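Local atomic coordinates of interleukin-15 receptor alpha chain (Mus musculus, PDB entry 2PSM), a protein that serves as the alpha chain of the interleukin-15 receptor and probably binds the cytokine through its sushi domain. Residues Y35-G40 / L69-D74; T49-V54 / A62-P67. One frame throughout, in Å; residues are numbered along the deposited sequence.

How the interactions relate
From the N terminus, the chain runs through strand 20-21 into strand 32-37, where the first segment of interaction 1 begins, and then strand 41-43. Strands 50-56 and 61-64 form a hairpin, and interaction 2 closes it. The chain goes on to strand 71-73, where interaction 1 closes the longer loop, 35-40 to 69-74. Interaction 2 therefore nests inside interaction 1. The centres lie about 18 Å apart, yet the contacts touch. Tyr-35 N probably makes a hydrogen bond to Thr-49 O, at 2.8 Å, and the Tyr-35 ring packs on Ile-51 and Pro-67. Interaction 2 joins two neighbouring strands of the four-stranded sheet. Interaction 1 ties that sheet to the two-stranded sheet of 41-43 and 71-73.

Interaction 1 of 2, residues Y35-G40 / L69-D74; sequences YVCNSG and LKCIRD
Cys-37 and Cys-71 are joined by a disulfide, with Cys-37 SG 2.0 Å from Cys-71 SG. Each sulfur lies beside its own backbone N, anti to the carbonyl carbon (chi1 near -70° in both). The bridge has a left-handed twist, chi3 -86°. Cys-37 CA and Cys-71 CA are 5.8 Å apart.

Leu-69 packs next to the bridge and divides its branches between two partners. Its CD1 rests 4.1 Å from Cys-37 SG. Its CD2 reaches back to Tyr-35 CB at 3.5 Å and approaches the root of the ring at CG. The ring meets this methyl obliquely. The phenol end of Tyr-35 is held by a hydrogen bond from OH to Val-15 O. Leu-69 and Cys-71 also touch Ala-20 of strand 20-21.

At the other end the contact becomes polar. Asp-74 N donates to Gly-40 O at 2.9 Å, nearly straight at 168°. Asp-74 CB sits 3.3 Å from Gly-40 O. The carboxylate is engaged separately, through OD1 and Ser-76 OG. Gly-40 has a positive phi, at which a side chain would press on the preceding carbonyl. The two segments run roughly the same way. Cys-37 to Cys-71 is the second-to-fourth cysteine link typical of the sushi (SCR) domain.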
ATOM      1  N   TYR B  35      -9.918 -10.904  -0.829  1.00 25.77           N
ATOM      2  CA  TYR B  35     -10.458 -11.170  -2.156  1.00 27.85           C
ATOM      3  C   TYR B  35      -9.252 -11.490  -3.035  1.00 28.63           C
ATOM      4  O   TYR B  35      -8.126 -11.106  -2.710  1.00 29.11           O
ATOM      5  CB  TYR B  35     -11.129  -9.912  -2.716  1.00 25.44           C
ATOM      6  CG  TYR B  35     -12.464  -9.568  -2.092  1.00 23.20           C
ATOM      7  CD1 TYR B  35     -13.647 -10.118  -2.587  1.00 25.07           C
ATOM      8  CD2 TYR B  35     -12.546  -8.688  -1.017  1.00 22.40           C
ATOM      9  CE1 TYR B  35     -14.884  -9.797  -2.023  1.00 26.23           C
ATOM     10  CE2 TYR B  35     -13.771  -8.359  -0.446  1.00 24.29           C
ATOM     11  CZ  TYR B  35     -14.938  -8.920  -0.955  1.00 24.41           C
ATOM     12  OH  TYR B  35     -16.152  -8.614  -0.387  1.00 28.79           O
ATOM     13  N   VAL B  36      -9.492 -12.178  -4.145  1.00 29.60           N
ATOM     14  CA  VAL B  36      -8.438 -12.519  -5.091  1.00 30.26           C
ATOM     15  C   VAL B  36      -8.952 -12.105  -6.462  1.00 31.34           C
ATOM     16  O   VAL B  36     -10.004 -12.578  -6.895  1.00 30.82           O
ATOM     17  CB  VAL B  36      -8.146 -14.040  -5.103  1.00 33.43           C
ATOM     18  CG1 VAL B  36      -7.166 -14.383  -6.227  1.00 30.62           C
ATOM     19  CG2 VAL B  36      -7.566 -14.464  -3.760  1.00 35.56           C
ATOM     20  N   CYS B  37      -8.236 -11.205  -7.133  1.00 30.04           N
ATOM     21  CA  CYS B  37      -8.664 -10.765  -8.453  1.00 29.58           C
ATOM     22  C   CYS B  37      -8.604 -11.950  -9.420  1.00 30.97           C
ATOM     23  O   CYS B  37      -7.714 -12.802  -9.325  1.00 29.38           O
ATOM     24  CB  CYS B  37      -7.786  -9.617  -8.970  1.00 30.55           C
ATOM     25  SG  CYS B  37      -7.939  -8.005  -8.112  1.00 29.94           S
ATOM     26  N   ASN B  38      -9.568 -12.006 -10.336  1.00 31.08           N
ATOM     27  CA  ASN B  38      -9.640 -13.086 -11.313  1.00 31.21           C
ATOM     28  C   ASN B  38      -8.432 -13.071 -12.245  1.00 30.55           C
ATOM     29  O   ASN B  38      -7.802 -12.031 -12.444  1.00 32.31           O
ATOM     30  CB  ASN B  38     -10.925 -12.974 -12.155  1.00 31.30           C
ATOM     31  CG  ASN B  38     -12.200 -13.203 -11.341  1.00 32.18           C
ATOM     32  OD1 ASN B  38     -12.169 -13.780 -10.253  1.00 32.36           O
ATOM     33  ND2 ASN B  38     -13.331 -12.764 -11.885  1.00 29.19           N
ATOM     34  N   SER B  39      -8.118 -14.230 -12.814  1.00 29.77           N
ATOM     35  CA  SER B  39      -6.997 -14.354 -13.740  1.00 28.05           C
ATOM     36  C   SER B  39      -7.186 -13.346 -14.869  1.00 23.98           C
ATOM     37  O   SER B  39      -8.266 -13.243 -15.445  1.00 23.67           O
ATOM     38  CB  SER B  39      -6.940 -15.777 -14.308  1.00 30.89           C
ATOM     39  OG  SER B  39      -5.925 -15.891 -15.290  1.00 37.11           O
ATOM     40  N   GLY B  40      -6.130 -12.605 -15.176  1.00 23.42           N
ATOM     41  CA  GLY B  40      -6.199 -11.596 -16.215  1.00 23.34           C
ATOM     42  C   GLY B  40      -6.398 -10.211 -15.620  1.00 25.39           C
ATOM     43  O   GLY B  40      -6.269  -9.215 -16.318  1.00 23.58           O
ATOM     44  N   LEU B  69     -10.998  -2.537  -2.603  1.00 22.66           N
ATOM     45  CA  LEU B  69     -10.492  -3.261  -3.757  1.00 23.86           C
ATOM     46  C   LEU B  69     -11.046  -2.858  -5.113  1.00 26.35           C
ATOM     47  O   LEU B  69     -12.242  -2.628  -5.287  1.00 25.92           O
ATOM     48  CB  LEU B  69     -10.724  -4.764  -3.593  1.00 24.56           C
ATOM     49  CG  LEU B  69     -10.251  -5.591  -4.799  1.00 22.33           C
ATOM     50  CD1 LEU B  69      -8.730  -5.458  -4.943  1.00 22.07           C
ATOM     51  CD2 LEU B  69     -10.656  -7.052  -4.617  1.00 19.19           C
ATOM     52  N   LYS B  70     -10.145  -2.814  -6.080  1.00 27.88           N
ATOM     53  CA  LYS B  70     -10.482  -2.499  -7.454  1.00 31.35           C
ATOM     54  C   LYS B  70      -9.596  -3.413  -8.294  1.00 31.68           C
ATOM     55  O   LYS B  70      -8.367  -3.346  -8.210  1.00 32.50           O
ATOM     56  CB  LYS B  70     -10.184  -1.031  -7.745  1.00 32.97           C
ATOM     57  CG  LYS B  70     -10.135  -0.654  -9.211  1.00 40.99           C
ATOM     58  CD  LYS B  70     -11.496  -0.701  -9.882  1.00 42.30           C
ATOM     59  CE  LYS B  70     -11.409  -0.148 -11.297  1.00 42.22           C
ATOM     60  NZ  LYS B  70     -12.748  -0.091 -11.951  1.00 46.75           N
ATOM     61  N   CYS B  71     -10.222  -4.296  -9.071  1.00 32.36           N
ATOM     62  CA  CYS B  71      -9.478  -5.212  -9.924  1.00 29.30           C
ATOM     63  C   CYS B  71      -9.521  -4.721 -11.364  1.00 30.18           C
ATOM     64  O   CYS B  71     -10.590  -4.680 -11.985  1.00 30.04           O
ATOM     65  CB  CYS B  71     -10.069  -6.618  -9.852  1.00 27.63           C
ATOM     66  SG  CYS B  71      -9.911  -7.468  -8.254  1.00 31.47           S
ATOM     67  N   ILE B  72      -8.359  -4.352 -11.894  1.00 28.06           N
ATOM     68  CA  ILE B  72      -8.271  -3.861 -13.260  1.00 29.28           C
ATOM     69  C   ILE B  72      -7.547  -4.846 -14.179  1.00 31.03           C
ATOM     70  O   ILE B  72      -6.861  -5.762 -13.721  1.00 28.31           O
ATOM     71  CB  ILE B  72      -7.525  -2.511 -13.321  1.00 28.53           C
ATOM     72  CG1 ILE B  72      -6.077  -2.695 -12.859  1.00 27.54           C
ATOM     73  CG2 ILE B  72      -8.239  -1.484 -12.446  1.00 27.74           C
ATOM     74  CD1 ILE B  72      -5.152  -1.528 -13.206  1.00 26.90           C
ATOM     75  N   ARG B  73      -7.701  -4.638 -15.482  1.00 32.74           N
ATOM     76  CA  ARG B  73      -7.065  -5.486 -16.474  1.00 34.40           C
ATOM     77  C   ARG B  73      -5.555  -5.464 -16.317  1.00 34.75           C
ATOM     78  O   ARG B  73      -4.940  -4.398 -16.282  1.00 34.33           O
ATOM     79  CB  ARG B  73      -7.432  -5.017 -17.880  1.00 36.19           C
ATOM     80  CG  ARG B  73      -8.900  -5.197 -18.219  1.00 41.78           C
ATOM     81  CD  ARG B  73      -9.186  -4.818 -19.662  1.00 46.13           C
ATOM     82  NE  ARG B  73     -10.576  -5.088 -20.017  1.00 49.09           N
ATOM     83  CZ  ARG B  73     -11.090  -4.897 -21.227  1.00 51.39           C
ATOM     84  NH1 ARG B  73     -10.328  -4.432 -22.209  1.00 51.38           N
ATOM     85  NH2 ARG B  73     -12.367  -5.175 -21.458  1.00 53.03           N
ATOM     86  N   ASP B  74      -4.967  -6.650 -16.211  1.00 34.98           N
ATOM     87  CA  ASP B  74      -3.523  -6.790 -16.081  1.00 37.20           C
ATOM     88  C   ASP B  74      -2.882  -5.976 -17.210  1.00 39.08           C
ATOM     89  O   ASP B  74      -3.098  -6.266 -18.383  1.00 39.23           O
ATOM     90  CB  ASP B  74      -3.138  -8.262 -16.224  1.00 37.75           C
ATOM     91  CG  ASP B  74      -1.671  -8.511 -15.962  1.00 39.84           C
ATOM     92  OD1 ASP B  74      -0.852  -7.607 -16.237  1.00 40.88           O
ATOM     93  OD2 ASP B  74      -1.336  -9.616 -15.489  1.00 40.28           O
TER

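Interaction 2 of 2, residues T49-V54 / A62-P67; sequences TLIECV and AHWTTP
This contact is part of the beta hairpin formed by strands 50-56 and 61-64 and the loop that follows. Val-54 and His-63 make an antiparallel hydrogen-bonded pair; Val-54 N to His-63 O and His-63 N to Val-54 O are both 3.0 Å. Cys-53 and Trp-64 are the next, non-hydrogen-bonded pair.

Past Trp-64 a side chain takes over part of the pairing. Thr-65 N donates to Glu-52 O at 2.9 Å. Glu-52 N donates not to a carbonyl but to Thr-65 OG1, at 2.8 Å and 167°. Thr-65 OG1 lies between its own backbone N and carbonyl carbon (chi1 46°), which turns the hydroxyl to meet that N-H.

The Trp-64 indole lies between two neighbours. Ile-51 CD1 sits over one face of its six-membered ring, 4.0 Å from the centroid. Cys-53 CB lies over the opposite face, also as a CH-pi contact. Cys-53 SG stands farther off on the ring normal, 5.0 Å from the centroid. That sulfur forms the disulfide to Cys-11, the first-to-third cysteine link of the sushi fold; a tryptophan between the third and fourth cysteines is a hallmark of the family. Trp-64 NE1 bonds to Pro-12 O, so the ring also reaches the N-terminal segment. An alanine in place of Trp-64 would probably open a gap between Ile-51 and Cys-53 and leave Pro-12 O without its donor.

On the face with Val-54, CG2 of that residue lies over the His-63 ring, 3.4 Å from CE1. His-63 ND1 donates to Trp-64 O, which lies in the plane of the imidazole, though the N-H comes from above the carbonyl plane; this is likely to restrain the ring's rotation. Ile-51 CG2 packs against Pro-67 CB at 3.6 Å, their side chains side by side.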
ATOM      1  N   THR B  49      -7.237  -5.780  -0.854  1.00 22.58           N
ATOM      2  CA  THR B  49      -8.035  -6.995  -1.049  1.00 24.34           C
ATOM      3  C   THR B  49      -8.614  -7.455   0.293  1.00 23.17           C
ATOM      4  O   THR B  49      -9.343  -8.442   0.361  1.00 25.22           O
ATOM      5  CB  THR B  49      -7.179  -8.168  -1.574  1.00 25.89           C
ATOM      6  OG1 THR B  49      -6.071  -8.388  -0.685  1.00 28.65           O
ATOM      7  CG2 THR B  49      -6.669  -7.890  -2.976  1.00 23.72           C
ATOM      8  N   LEU B  50      -8.291  -6.727   1.354  1.00 22.68           N
ATOM      9  CA  LEU B  50      -8.711  -7.098   2.702  1.00 24.17           C
ATOM     10  C   LEU B  50     -10.046  -6.627   3.263  1.00 22.94           C
ATOM     11  O   LEU B  50     -10.448  -5.497   3.061  1.00 21.81           O
ATOM     12  CB  LEU B  50      -7.636  -6.661   3.709  1.00 24.51           C
ATOM     13  CG  LEU B  50      -7.951  -6.968   5.181  1.00 24.69           C
ATOM     14  CD1 LEU B  50      -7.666  -8.447   5.461  1.00 23.36           C
ATOM     15  CD2 LEU B  50      -7.102  -6.094   6.101  1.00 27.06           C
ATOM     16  N   ILE B  51     -10.706  -7.525   3.991  1.00 24.21           N
ATOM     17  CA  ILE B  51     -11.930  -7.209   4.711  1.00 24.31           C
ATOM     18  C   ILE B  51     -11.768  -7.923   6.043  1.00 25.27           C
ATOM     19  O   ILE B  51     -11.219  -9.022   6.102  1.00 24.50           O
ATOM     20  CB  ILE B  51     -13.218  -7.700   4.025  1.00 23.46           C
ATOM     21  CG1 ILE B  51     -13.173  -9.209   3.776  1.00 20.35           C
ATOM     22  CG2 ILE B  51     -13.451  -6.907   2.752  1.00 21.32           C
ATOM     23  CD1 ILE B  51     -14.477  -9.736   3.186  1.00 17.97           C
ATOM     24  N   GLU B  52     -12.204  -7.284   7.118  1.00 27.19           N
ATOM     25  CA  GLU B  52     -12.093  -7.880   8.440  1.00 27.99           C
ATOM     26  C   GLU B  52     -13.462  -7.910   9.090  1.00 29.37           C
ATOM     27  O   GLU B  52     -14.253  -6.985   8.912  1.00 32.27           O
ATOM     28  CB  GLU B  52     -11.144  -7.071   9.324  1.00 27.20           C
ATOM     29  CG  GLU B  52     -10.882  -7.722  10.674  1.00 30.43           C
ATOM     30  CD  GLU B  52      -9.918  -6.930  11.533  1.00 35.95           C
ATOM     31  OE1 GLU B  52      -8.924  -6.411  10.977  1.00 34.43           O
ATOM     32  OE2 GLU B  52     -10.148  -6.840  12.762  1.00 37.77           O
ATOM     33  N   CYS B  53     -13.745  -8.975   9.832  1.00 31.80           N
ATOM     34  CA  CYS B  53     -15.026  -9.091  10.511  1.00 33.37           C
ATOM     35  C   CYS B  53     -14.928  -8.407  11.869  1.00 33.95           C
ATOM     36  O   CYS B  53     -14.270  -8.913  12.778  1.00 34.21           O
ATOM     37  CB  CYS B  53     -15.418 -10.559  10.691  1.00 34.71           C
ATOM     38  SG  CYS B  53     -17.022 -10.696  11.534  1.00 38.74           S
ATOM     39  N   VAL B  54     -15.569  -7.247  11.990  1.00 33.93           N
ATOM     40  CA  VAL B  54     -15.541  -6.475  13.225  1.00 34.13           C
ATOM     41  C   VAL B  54     -16.918  -6.448  13.867  1.00 37.45           C
ATOM     42  O   VAL B  54     -17.942  -6.406  13.180  1.00 36.88           O
ATOM     43  CB  VAL B  54     -15.074  -5.018  12.976  1.00 33.44           C
ATOM     44  CG1 VAL B  54     -13.735  -5.018  12.244  1.00 32.98           C
ATOM     45  CG2 VAL B  54     -16.111  -4.256  12.182  1.00 33.51           C
ATOM     46  N   ALA B  62     -22.005  -8.298  14.006  1.00 40.62           N
ATOM     47  CA  ALA B  62     -20.744  -8.158  13.305  1.00 39.10           C
ATOM     48  C   ALA B  62     -20.990  -7.899  11.824  1.00 36.50           C
ATOM     49  O   ALA B  62     -22.039  -8.245  11.285  1.00 37.66           O
ATOM     50  CB  ALA B  62     -19.903  -9.423  13.490  1.00 35.84           C
ATOM     51  N   HIS B  63     -20.012  -7.280  11.179  1.00 35.23           N
ATOM     52  CA  HIS B  63     -20.087  -6.971   9.760  1.00 33.12           C
ATOM     53  C   HIS B  63     -18.668  -6.882   9.221  1.00 30.99           C
ATOM     54  O   HIS B  63     -17.711  -6.654   9.973  1.00 29.27           O
ATOM     55  CB  HIS B  63     -20.803  -5.638   9.539  1.00 34.60           C
ATOM     56  CG  HIS B  63     -20.046  -4.454  10.056  1.00 36.61           C
ATOM     57  ND1 HIS B  63     -18.980  -3.898   9.381  1.00 40.15           N
ATOM     58  CD2 HIS B  63     -20.172  -3.748  11.204  1.00 39.84           C
ATOM     59  CE1 HIS B  63     -18.483  -2.900  10.091  1.00 40.04           C
ATOM     60  NE2 HIS B  63     -19.188  -2.788  11.202  1.00 40.37           N
ATOM     61  N   TRP B  64     -18.539  -7.087   7.918  1.00 28.29           N
ATOM     62  CA  TRP B  64     -17.255  -7.007   7.250  1.00 28.90           C
ATOM     63  C   TRP B  64     -16.934  -5.542   7.001  1.00 28.82           C
ATOM     64  O   TRP B  64     -17.833  -4.752   6.692  1.00 28.14           O
ATOM     65  CB  TRP B  64     -17.310  -7.735   5.908  1.00 28.94           C
ATOM     66  CG  TRP B  64     -17.375  -9.219   6.020  1.00 28.80           C
ATOM     67  CD1 TRP B  64     -18.443 -10.022   5.722  1.00 30.83           C
ATOM     68  CD2 TRP B  64     -16.319 -10.091   6.435  1.00 28.56           C
ATOM     69  NE1 TRP B  64     -18.112 -11.342   5.924  1.00 29.75           N
ATOM     70  CE2 TRP B  64     -16.817 -11.414   6.363  1.00 29.47           C
ATOM     71  CE3 TRP B  64     -15.000  -9.886   6.859  1.00 28.65           C
ATOM     72  CZ2 TRP B  64     -16.040 -12.526   6.702  1.00 28.44           C
ATOM     73  CZ3 TRP B  64     -14.225 -10.994   7.193  1.00 30.26           C
ATOM     74  CH2 TRP B  64     -14.748 -12.297   7.113  1.00 29.13           C
ATOM     75  N   THR B  65     -15.666  -5.168   7.154  1.00 27.92           N
ATOM     76  CA  THR B  65     -15.270  -3.790   6.889  1.00 27.27           C
ATOM     77  C   THR B  65     -15.486  -3.571   5.397  1.00 26.82           C
ATOM     78  O   THR B  65     -15.522  -4.531   4.631  1.00 27.88           O
ATOM     79  CB  THR B  65     -13.791  -3.548   7.223  1.00 26.38           C
ATOM     80  OG1 THR B  65     -12.998  -4.609   6.684  1.00 27.48           O
ATOM     81  CG2 THR B  65     -13.592  -3.478   8.723  1.00 23.98           C
ATOM     82  N   THR B  66     -15.635  -2.319   4.982  1.00 26.88           N
ATOM     83  CA  THR B  66     -15.868  -2.019   3.572  1.00 27.63           C
ATOM     84  C   THR B  66     -14.580  -2.110   2.749  1.00 26.96           C
ATOM     85  O   THR B  66     -13.611  -1.395   3.010  1.00 23.86           O
ATOM     86  CB  THR B  66     -16.465  -0.620   3.408  1.00 26.93           C
ATOM     87  OG1 THR B  66     -17.691  -0.546   4.143  1.00 28.32           O
ATOM     88  CG2 THR B  66     -16.749  -0.329   1.944  1.00 28.84           C
ATOM     89  N   PRO B  67     -14.561  -2.993   1.738  1.00 25.49           N
ATOM     90  CA  PRO B  67     -13.377  -3.162   0.891  1.00 25.20           C
ATOM     91  C   PRO B  67     -13.142  -1.985  -0.057  1.00 24.65           C
ATOM     92  O   PRO B  67     -14.089  -1.336  -0.504  1.00 25.58           O
ATOM     93  CB  PRO B  67     -13.671  -4.469   0.149  1.00 26.21           C
ATOM     94  CG  PRO B  67     -15.159  -4.421  -0.020  1.00 26.63           C
ATOM     95  CD  PRO B  67     -15.638  -3.919   1.333  1.00 28.43           C
TER